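N-acetylmuramoyl-l-alanine amidase (Bartonella henselae, PDB 3NE8) probably cleaves the amide bond between N-acetylmuramic acid and L-alanine in peptidoglycan, as a zinc-dependent amidase that remodels the cell wall during division. Local coordinates at residues F147-L159 against S215-R227. Residues are numbered along the deposited sequence; the frame is centred on the assembly and turned at random.
Sequences FSINFANNVVSNL and SIAYSIRQFAEYR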
ATOM      1  N   PHE A 147      -3.734  -2.892   5.241  1.00  9.91           N
ATOM      2  CA  PHE A 147      -2.533  -2.320   5.839  1.00  9.40           C
ATOM      3  C   PHE A 147      -1.517  -3.396   6.209  1.00  8.66           C
ATOM      4  O   PHE A 147      -0.329  -3.222   5.972  1.00 10.17           O
ATOM      5  CB  PHE A 147      -2.880  -1.472   7.064  1.00  9.29           C
ATOM      6  CG  PHE A 147      -3.501  -0.149   6.729  1.00 10.78           C
ATOM      7  CD1 PHE A 147      -2.922   0.678   5.778  1.00 14.46           C
ATOM      8  CD2 PHE A 147      -4.648   0.282   7.370  1.00 13.50           C
ATOM      9  CE1 PHE A 147      -3.492   1.908   5.470  1.00 16.82           C
ATOM     10  CE2 PHE A 147      -5.217   1.513   7.078  1.00 14.87           C
ATOM     11  CZ  PHE A 147      -4.639   2.324   6.118  1.00 14.67           C
ATOM     12  N   SER A 148      -1.981  -4.510   6.776  1.00 10.13           N
ATOM     13  CA  SER A 148      -1.070  -5.604   7.128  1.00  9.51           C
ATOM     14  C   SER A 148      -0.309  -6.107   5.912  1.00  9.39           C
ATOM     15  O   SER A 148       0.904  -6.337   5.959  1.00 10.39           O
ATOM     16  CB  SER A 148      -1.841  -6.762   7.754  1.00 10.70           C
ATOM     17  OG  SER A 148      -2.531  -6.328   8.917  1.00  9.30           O
ATOM     18  N   ILE A 149      -1.037  -6.303   4.820  1.00 10.00           N
ATOM     19  CA  ILE A 149      -0.480  -6.765   3.545  0.54  9.66           C
ATOM     20  C   ILE A 149       0.549  -5.763   3.010  1.00  9.37           C
ATOM     21  O   ILE A 149       1.637  -6.127   2.558  1.00 10.81           O
ATOM     22  CB  ILE A 149      -1.611  -6.963   2.484  0.54 10.75           C
ATOM     23  CG1 ILE A 149      -2.550  -8.121   2.861  0.54 11.06           C
ATOM     24  CG2 ILE A 149      -1.027  -7.208   1.099  0.54 10.63           C
ATOM     25  CD1 ILE A 149      -1.878  -9.477   2.914  0.54 15.04           C
ATOM     26  N   ASN A 150       0.165  -4.490   3.031  1.00 10.06           N
ATOM     27  CA  ASN A 150       1.057  -3.439   2.569  1.00 10.46           C
ATOM     28  C   ASN A 150       2.366  -3.464   3.344  1.00 10.91           C
ATOM     29  O   ASN A 150       3.450  -3.419   2.760  1.00 11.21           O
ATOM     30  CB  ASN A 150       0.388  -2.071   2.703  1.00 11.14           C
ATOM     31  CG  ASN A 150       1.321  -0.944   2.346  1.00 12.77           C
ATOM     32  OD1 ASN A 150       2.037  -0.435   3.185  1.00 15.45           O
ATOM     33  ND2 ASN A 150       1.326  -0.555   1.079  1.00 21.16           N
ATOM     34  N   PHE A 151       2.280  -3.545   4.670  1.00  9.98           N
ATOM     35  CA  PHE A 151       3.492  -3.568   5.460  1.00  8.66           C
ATOM     36  C   PHE A 151       4.328  -4.813   5.173  1.00  9.78           C
ATOM     37  O   PHE A 151       5.553  -4.731   5.025  1.00 10.70           O
ATOM     38  CB  PHE A 151       3.182  -3.453   6.950  1.00  9.50           C
ATOM     39  CG  PHE A 151       4.418  -3.413   7.807  1.00  9.30           C
ATOM     40  CD1 PHE A 151       5.307  -2.360   7.694  1.00  9.55           C
ATOM     41  CD2 PHE A 151       4.721  -4.453   8.677  1.00  9.35           C
ATOM     42  CE1 PHE A 151       6.463  -2.320   8.466  1.00  9.40           C
ATOM     43  CE2 PHE A 151       5.877  -4.415   9.451  1.00  8.49           C
ATOM     44  CZ  PHE A 151       6.749  -3.347   9.340  1.00  9.72           C
ATOM     45  N   ALA A 152       3.677  -5.973   5.111  1.00  9.19           N
ATOM     46  CA  ALA A 152       4.403  -7.202   4.802  1.00 10.58           C
ATOM     47  C   ALA A 152       5.185  -7.059   3.493  1.00 11.79           C
ATOM     48  O   ALA A 152       6.360  -7.439   3.405  1.00 13.33           O
ATOM     49  CB  ALA A 152       3.444  -8.401   4.731  1.00 11.25           C
ATOM     50  N   ASN A 153       4.521  -6.522   2.469  1.00 11.85           N
ATOM     51  CA  ASN A 153       5.142  -6.329   1.157  1.00 13.91           C
ATOM     52  C   ASN A 153       6.350  -5.435   1.237  1.00 12.66           C
ATOM     53  O   ASN A 153       7.396  -5.724   0.639  1.00 15.02           O
ATOM     54  CB  ASN A 153       4.155  -5.688   0.178  1.00 17.03           C
ATOM     55  CG  ASN A 153       3.206  -6.685  -0.429  1.00 20.39           C
ATOM     56  OD1 ASN A 153       3.433  -7.894  -0.368  1.00 21.15           O
ATOM     57  ND2 ASN A 153       2.128  -6.182  -1.031  1.00 19.91           N
ATOM     58  N   ASN A 154       6.216  -4.344   1.972  1.00 12.82           N
ATOM     59  CA  ASN A 154       7.325  -3.418   2.081  1.00 15.46           C
ATOM     60  C   ASN A 154       8.500  -4.022   2.838  1.00 12.94           C
ATOM     61  O   ASN A 154       9.653  -3.811   2.463  1.00 13.98           O
ATOM     62  CB  ASN A 154       6.898  -2.105   2.722  1.00 22.69           C
ATOM     63  CG  ASN A 154       7.788  -0.954   2.302  1.00 24.41           C
ATOM     64  OD1 ASN A 154       8.182  -0.854   1.136  1.00 32.03           O
ATOM     65  ND2 ASN A 154       8.109  -0.081   3.243  1.00 26.27           N
ATOM     66  N   VAL A 155       8.207  -4.773   3.893  1.00 11.88           N
ATOM     67  CA  VAL A 155       9.267  -5.406   4.662  1.00 10.68           C
ATOM     68  C   VAL A 155      10.088  -6.336   3.779  1.00 11.54           C
ATOM     69  O   VAL A 155      11.316  -6.276   3.775  1.00 12.07           O
ATOM     70  CB  VAL A 155       8.704  -6.172   5.872  1.00 10.84           C
ATOM     71  CG1 VAL A 155       9.764  -7.080   6.458  1.00 13.04           C
ATOM     72  CG2 VAL A 155       8.198  -5.197   6.942  1.00 12.11           C
ATOM     73  N   VAL A 156       9.402  -7.178   3.018  1.00 11.48           N
ATOM     74  CA  VAL A 156      10.069  -8.089   2.100  1.00 13.15           C
ATOM     75  C   VAL A 156      10.915  -7.327   1.081  1.00 12.93           C
ATOM     76  O   VAL A 156      12.070  -7.669   0.851  1.00 14.64           O
ATOM     77  CB  VAL A 156       9.045  -8.977   1.370  1.00 16.11           C
ATOM     78  CG1 VAL A 156       9.684  -9.653   0.161  1.00 17.24           C
ATOM     79  CG2 VAL A 156       8.444  -9.993   2.334  1.00 16.85           C
ATOM     80  N   SER A 157      10.340  -6.285   0.491  1.00 13.93           N
ATOM     81  CA  SER A 157      11.057  -5.480  -0.498  1.00 14.54           C
ATOM     82  C   SER A 157      12.360  -4.919   0.073  1.00 15.18           C
ATOM     83  O   SER A 157      13.413  -5.005  -0.555  1.00 15.79           O
ATOM     84  CB  SER A 157      10.165  -4.335  -0.985  1.00 17.06           C
ATOM     85  OG  SER A 157      10.843  -3.526  -1.935  1.00 23.35           O
ATOM     86  N   ASN A 158      12.293  -4.336   1.263  1.00 14.05           N
ATOM     87  CA  ASN A 158      13.476  -3.723   1.858  1.00 14.02           C
ATOM     88  C   ASN A 158      14.497  -4.723   2.390  1.00 13.94           C
ATOM     89  O   ASN A 158      15.698  -4.470   2.332  1.00 16.00           O
ATOM     90  CB  ASN A 158      13.083  -2.707   2.927  1.00 14.37           C
ATOM     91  CG  ASN A 158      12.505  -1.448   2.324  1.00 14.96           C
ATOM     92  OD1 ASN A 158      13.005  -0.953   1.309  1.00 18.38           O
ATOM     93  ND2 ASN A 158      11.458  -0.927   2.932  1.00 14.90           N
ATOM     94  N   LEU A 159      14.032  -5.866   2.881  1.00 13.17           N
ATOM     95  CA  LEU A 159      14.974  -6.912   3.283  1.00 12.86           C
ATOM     96  C   LEU A 159      15.782  -7.349   2.069  1.00 16.16           C
ATOM     97  O   LEU A 159      16.995  -7.535   2.153  1.00 16.71           O
ATOM     98  CB  LEU A 159      14.259  -8.106   3.907  1.00 12.97           C
ATOM     99  CG  LEU A 159      13.656  -7.873   5.290  1.00 11.45           C
ATOM    100  CD1 LEU A 159      12.854  -9.097   5.693  1.00 13.70           C
ATOM    101  CD2 LEU A 159      14.742  -7.577   6.298  1.00 14.29           C
ATOM    102  N   SER A 215      16.620  -2.559   8.794  1.00 10.56           N
ATOM    103  CA  SER A 215      15.811  -2.637   7.586  1.00 10.10           C
ATOM    104  C   SER A 215      14.327  -2.575   7.943  1.00 11.02           C
ATOM    105  O   SER A 215      13.542  -1.860   7.310  1.00 12.17           O
ATOM    106  CB  SER A 215      16.125  -3.930   6.839  1.00 11.88           C
ATOM    107  OG  SER A 215      15.316  -4.048   5.676  1.00 12.37           O
ATOM    108  N   ILE A 216      13.922  -3.331   8.956  1.00  9.96           N
ATOM    109  CA  ILE A 216      12.529  -3.281   9.385  1.00  9.38           C
ATOM    110  C   ILE A 216      12.144  -1.884   9.866  1.00  9.32           C
ATOM    111  O   ILE A 216      11.053  -1.397   9.562  1.00  9.67           O
ATOM    112  CB  ILE A 216      12.225  -4.366  10.433  1.00  9.78           C
ATOM    113  CG1 ILE A 216      12.458  -5.748   9.816  1.00 12.39           C
ATOM    114  CG2 ILE A 216      10.801  -4.232  10.966  1.00 10.74           C
ATOM    115  CD1 ILE A 216      12.390  -6.877  10.784  1.00 13.93           C
ATOM    116  N   ALA A 217      13.047  -1.211  10.573  1.00  9.91           N
ATOM    117  CA  ALA A 217      12.769   0.145  11.048  1.00 10.02           C
ATOM    118  C   ALA A 217      12.540   1.096   9.874  1.00 11.06           C
ATOM    119  O   ALA A 217      11.644   1.947   9.920  1.00 10.92           O
ATOM    120  CB  ALA A 217      13.892   0.648  11.944  1.00 10.67           C
ATOM    121  N   TYR A 218      13.328   0.945   8.814  1.00 11.03           N
ATOM    122  CA  TYR A 218      13.138   1.734   7.606  1.00 12.60           C
ATOM    123  C   TYR A 218      11.766   1.454   6.998  1.00 10.86           C
ATOM    124  O   TYR A 218      11.052   2.385   6.598  1.00 11.62           O
ATOM    125  CB  TYR A 218      14.260   1.433   6.607  1.00 12.73           C
ATOM    126  CG  TYR A 218      14.167   2.216   5.317  1.00 15.94           C
ATOM    127  CD1 TYR A 218      14.422   3.581   5.286  1.00 23.98           C
ATOM    128  CD2 TYR A 218      13.827   1.589   4.130  1.00 18.71           C
ATOM    129  CE1 TYR A 218      14.339   4.300   4.100  1.00 24.91           C
ATOM    130  CE2 TYR A 218      13.746   2.300   2.935  1.00 19.86           C
ATOM    131  CZ  TYR A 218      13.999   3.649   2.934  1.00 20.71           C
ATOM    132  OH  TYR A 218      13.914   4.337   1.742  1.00 24.72           O
ATOM    133  N   SER A 219      11.390   0.183   6.924  1.00 10.29           N
ATOM    134  CA  SER A 219      10.076  -0.178   6.409  1.00 11.44           C
ATOM    135  C   SER A 219       8.967   0.450   7.229  1.00 10.53           C
ATOM    136  O   SER A 219       7.962   0.899   6.678  1.00 10.75           O
ATOM    137  CB  SER A 219       9.888  -1.691   6.373  1.00 10.82           C
ATOM    138  OG  SER A 219      10.791  -2.264   5.441  1.00 12.14           O
ATOM    139  N   ILE A 220       9.138   0.463   8.551  1.00 10.64           N
ATOM    140  CA  ILE A 220       8.159   1.087   9.433  1.00  9.70           C
ATOM    141  C   ILE A 220       8.035   2.582   9.170  1.00 10.23           C
ATOM    142  O   ILE A 220       6.924   3.125   9.108  1.00 10.10           O
ATOM    143  CB  ILE A 220       8.478   0.803  10.918  1.00  9.49           C
ATOM    144  CG1 ILE A 220       8.263  -0.684  11.210  1.00  9.69           C
ATOM    145  CG2 ILE A 220       7.622   1.689  11.826  1.00 11.34           C
ATOM    146  CD1 ILE A 220       8.807  -1.125  12.561  1.00 10.00           C
ATOM    147  N   ARG A 221       9.153   3.269   8.994  1.00 11.09           N
ATOM    148  CA  ARG A 221       9.123   4.692   8.665  0.50 11.77           C
ATOM    149  C   ARG A 221       8.362   4.955   7.362  1.00 11.06           C
ATOM    150  O   ARG A 221       7.579   5.906   7.260  1.00 12.97           O
ATOM    151  CB  ARG A 221      10.545   5.246   8.571  0.50 13.17           C
ATOM    152  CG  ARG A 221      11.350   5.084   9.855  0.50 17.66           C
ATOM    153  CD  ARG A 221      11.158   6.257  10.805  0.50 26.60           C
ATOM    154  NE  ARG A 221       9.776   6.403  11.250  0.50 32.83           N
ATOM    155  CZ  ARG A 221       9.112   7.554  11.251  0.50 32.49           C
ATOM    156  NH1 ARG A 221       9.704   8.663  10.829  0.50 35.06           N
ATOM    157  NH2 ARG A 221       7.858   7.596  11.677  0.50 28.97           N
ATOM    158  N   GLN A 222       8.591   4.115   6.355  1.00 11.65           N
ATOM    159  CA  GLN A 222       7.885   4.271   5.084  1.00 11.69           C
ATOM    160  C   GLN A 222       6.390   4.028   5.265  1.00 11.58           C
ATOM    161  O   GLN A 222       5.558   4.741   4.712  1.00 12.65           O
ATOM    162  CB  GLN A 222       8.454   3.306   4.050  1.00 14.60           C
ATOM    163  CG  GLN A 222       9.849   3.668   3.569  1.00 15.50           C
ATOM    164  CD  GLN A 222      10.328   2.736   2.485  1.00 19.61           C
ATOM    165  OE1 GLN A 222      10.088   1.530   2.539  1.00 20.09           O
ATOM    166  NE2 GLN A 222      11.004   3.291   1.480  1.00 23.62           N
ATOM    167  N   PHE A 223       6.048   3.023   6.054  1.00 11.12           N
ATOM    168  CA  PHE A 223       4.656   2.712   6.339  1.00 11.27           C
ATOM    169  C   PHE A 223       3.974   3.854   7.098  1.00 11.29           C
ATOM    170  O   PHE A 223       2.831   4.210   6.797  1.00 12.31           O
ATOM    171  CB  PHE A 223       4.612   1.405   7.128  1.00 12.12           C
ATOM    172  CG  PHE A 223       3.233   0.877   7.402  1.00 10.44           C
ATOM    173  CD1 PHE A 223       2.426   0.418   6.369  1.00 11.28           C
ATOM    174  CD2 PHE A 223       2.775   0.774   8.707  1.00 12.95           C
ATOM    175  CE1 PHE A 223       1.173  -0.115   6.636  1.00 13.31           C
ATOM    176  CE2 PHE A 223       1.525   0.250   8.983  1.00 13.13           C
ATOM    177  CZ  PHE A 223       0.718  -0.196   7.942  1.00 12.70           C
ATOM    178  N   ALA A 224       4.688   4.446   8.054  1.00 11.59           N
ATOM    179  CA  ALA A 224       4.162   5.584   8.801  1.00 11.09           C
ATOM    180  C   ALA A 224       3.877   6.754   7.861  1.00 12.60           C
ATOM    181  O   ALA A 224       2.837   7.411   7.958  1.00 13.27           O
ATOM    182  CB  ALA A 224       5.147   6.007   9.872  1.00 11.91           C
ATOM    183  N   GLU A 225       4.807   7.035   6.960  1.00 11.54           N
ATOM    184  CA  GLU A 225       4.621   8.157   6.052  0.57 13.19           C
ATOM    185  C   GLU A 225       3.401   7.940   5.166  1.00 14.11           C
ATOM    186  O   GLU A 225       2.641   8.879   4.911  1.00 14.97           O
ATOM    187  CB  GLU A 225       5.879   8.400   5.221  0.57 13.44           C
ATOM    188  CG  GLU A 225       7.042   8.935   6.045  0.57 19.10           C
ATOM    189  CD  GLU A 225       8.365   8.914   5.301  0.57 30.86           C
ATOM    190  OE1 GLU A 225       8.404   8.420   4.156  0.57 35.47           O
ATOM    191  OE2 GLU A 225       9.370   9.388   5.870  0.57 34.97           O
ATOM    192  N   TYR A 226       3.205   6.704   4.723  1.00 12.83           N
ATOM    193  CA  TYR A 226       2.045   6.331   3.932  1.00 13.08           C
ATOM    194  C   TYR A 226       0.756   6.496   4.732  1.00 14.12           C
ATOM    195  O   TYR A 226      -0.186   7.161   4.280  1.00 14.45           O
ATOM    196  CB  TYR A 226       2.210   4.887   3.456  1.00 13.62           C
ATOM    197  CG  TYR A 226       0.938   4.231   2.975  1.00 12.38           C
ATOM    198  CD1 TYR A 226       0.222   4.757   1.914  1.00 13.13           C
ATOM    199  CD2 TYR A 226       0.464   3.074   3.558  1.00 13.65           C
ATOM    200  CE1 TYR A 226      -0.949   4.158   1.464  1.00 13.23           C
ATOM    201  CE2 TYR A 226      -0.694   2.472   3.115  1.00 14.58           C
ATOM    202  CZ  TYR A 226      -1.397   3.020   2.072  1.00 14.42           C
ATOM    203  OH  TYR A 226      -2.554   2.396   1.651  1.00 15.96           O
ATOM    204  N   ARG A 227       0.720   5.913   5.926  1.00 14.78           N
ATOM    205  CA  ARG A 227      -0.469   5.957   6.776  0.51 15.40           C
ATOM    206  C   ARG A 227      -0.903   7.393   7.053  1.00 16.15           C
ATOM    207  O   ARG A 227      -2.097   7.699   7.101  1.00 18.46           O
ATOM    208  CB  ARG A 227      -0.214   5.234   8.101  0.51 17.42           C
ATOM    209  CG  ARG A 227      -0.001   3.739   7.967  0.51 19.61           C
ATOM    210  CD  ARG A 227      -1.301   3.015   7.683  0.51 22.33           C
ATOM    211  NE  ARG A 227      -2.326   3.294   8.689  0.51 21.83           N
ATOM    212  CZ  ARG A 227      -2.410   2.687   9.867  0.51 20.85           C
ATOM    213  NH1 ARG A 227      -1.518   1.763  10.210  0.51 17.07           N
ATOM    214  NH2 ARG A 227      -3.381   3.010  10.708  0.51 20.66           N
TER
HETATM  215  O   HOH W   1      12.435  -4.456   5.902  1.00 11.59           O
HETATM  216  O   HOH W   2      12.224   1.112  -0.287  1.00 28.36           O
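Asn158 projects from helix 147-159 into a hole on helix 215-227 formed by Ser215, Tyr218, Ser219 and Gln222. Its CB lies 3.4 Å from Ser219 OG. CG is anti to the carbonyl carbon (chi1 -73°), which brings CG to the edge of the Tyr218 ring. OD1 accepts from water 2, which accepts from Gln222 NE2. ND2 uses both hydrogens, giving one to Ser219 OG at 2.9 Å and the other to Gln222 OE1 at 2.8 Å. Both acceptors lie in the Asn158 amide plane, so the group is fixed in rotation.

Gln222 OE1 is gripped twice. Asn154 ND2 reaches it at 2.6 Å from the opposite face of the Gln222 amide. Ser219 packs back as a knob among Phe151, Asn154, Val155 and Asn158, and water 1 links its OG to Val155 O and Ser215 OG.

The other half of the interface is largely aromatic. Phe151 lays CB over one face of the Phe223 ring, 4.0 Å from the centroid, and its CZ meets Ile220 CG1 at 3.6 Å. Asn150 OD1 lies 3.3 Å from Phe223 CD1 at the ring edge and hydrogen-bonds to a bound glycerol. Phe151 and Ile220 touch Leu77 and Ile79 of strand 77-82, so the two helices pack on the same side of the sheet. At the far end, one of the two Arg227 conformers stacks its guanidinium on Phe147, planes 24° apart, with Arg227 CD 3.6 Å from the centroid of the Phe147 ring. In this conformer NH1 hydrogen-bonds to Asp76 O. Tyr226 OH hydrogen-bonds to Ala146 O of the second subunit.

The helices run roughly antiparallel, at 137°. Their interface joins a largely aromatic cluster toward Phe147 to an amide and hydroxyl network toward Ser215, whose directional bonds set side-chain orientation.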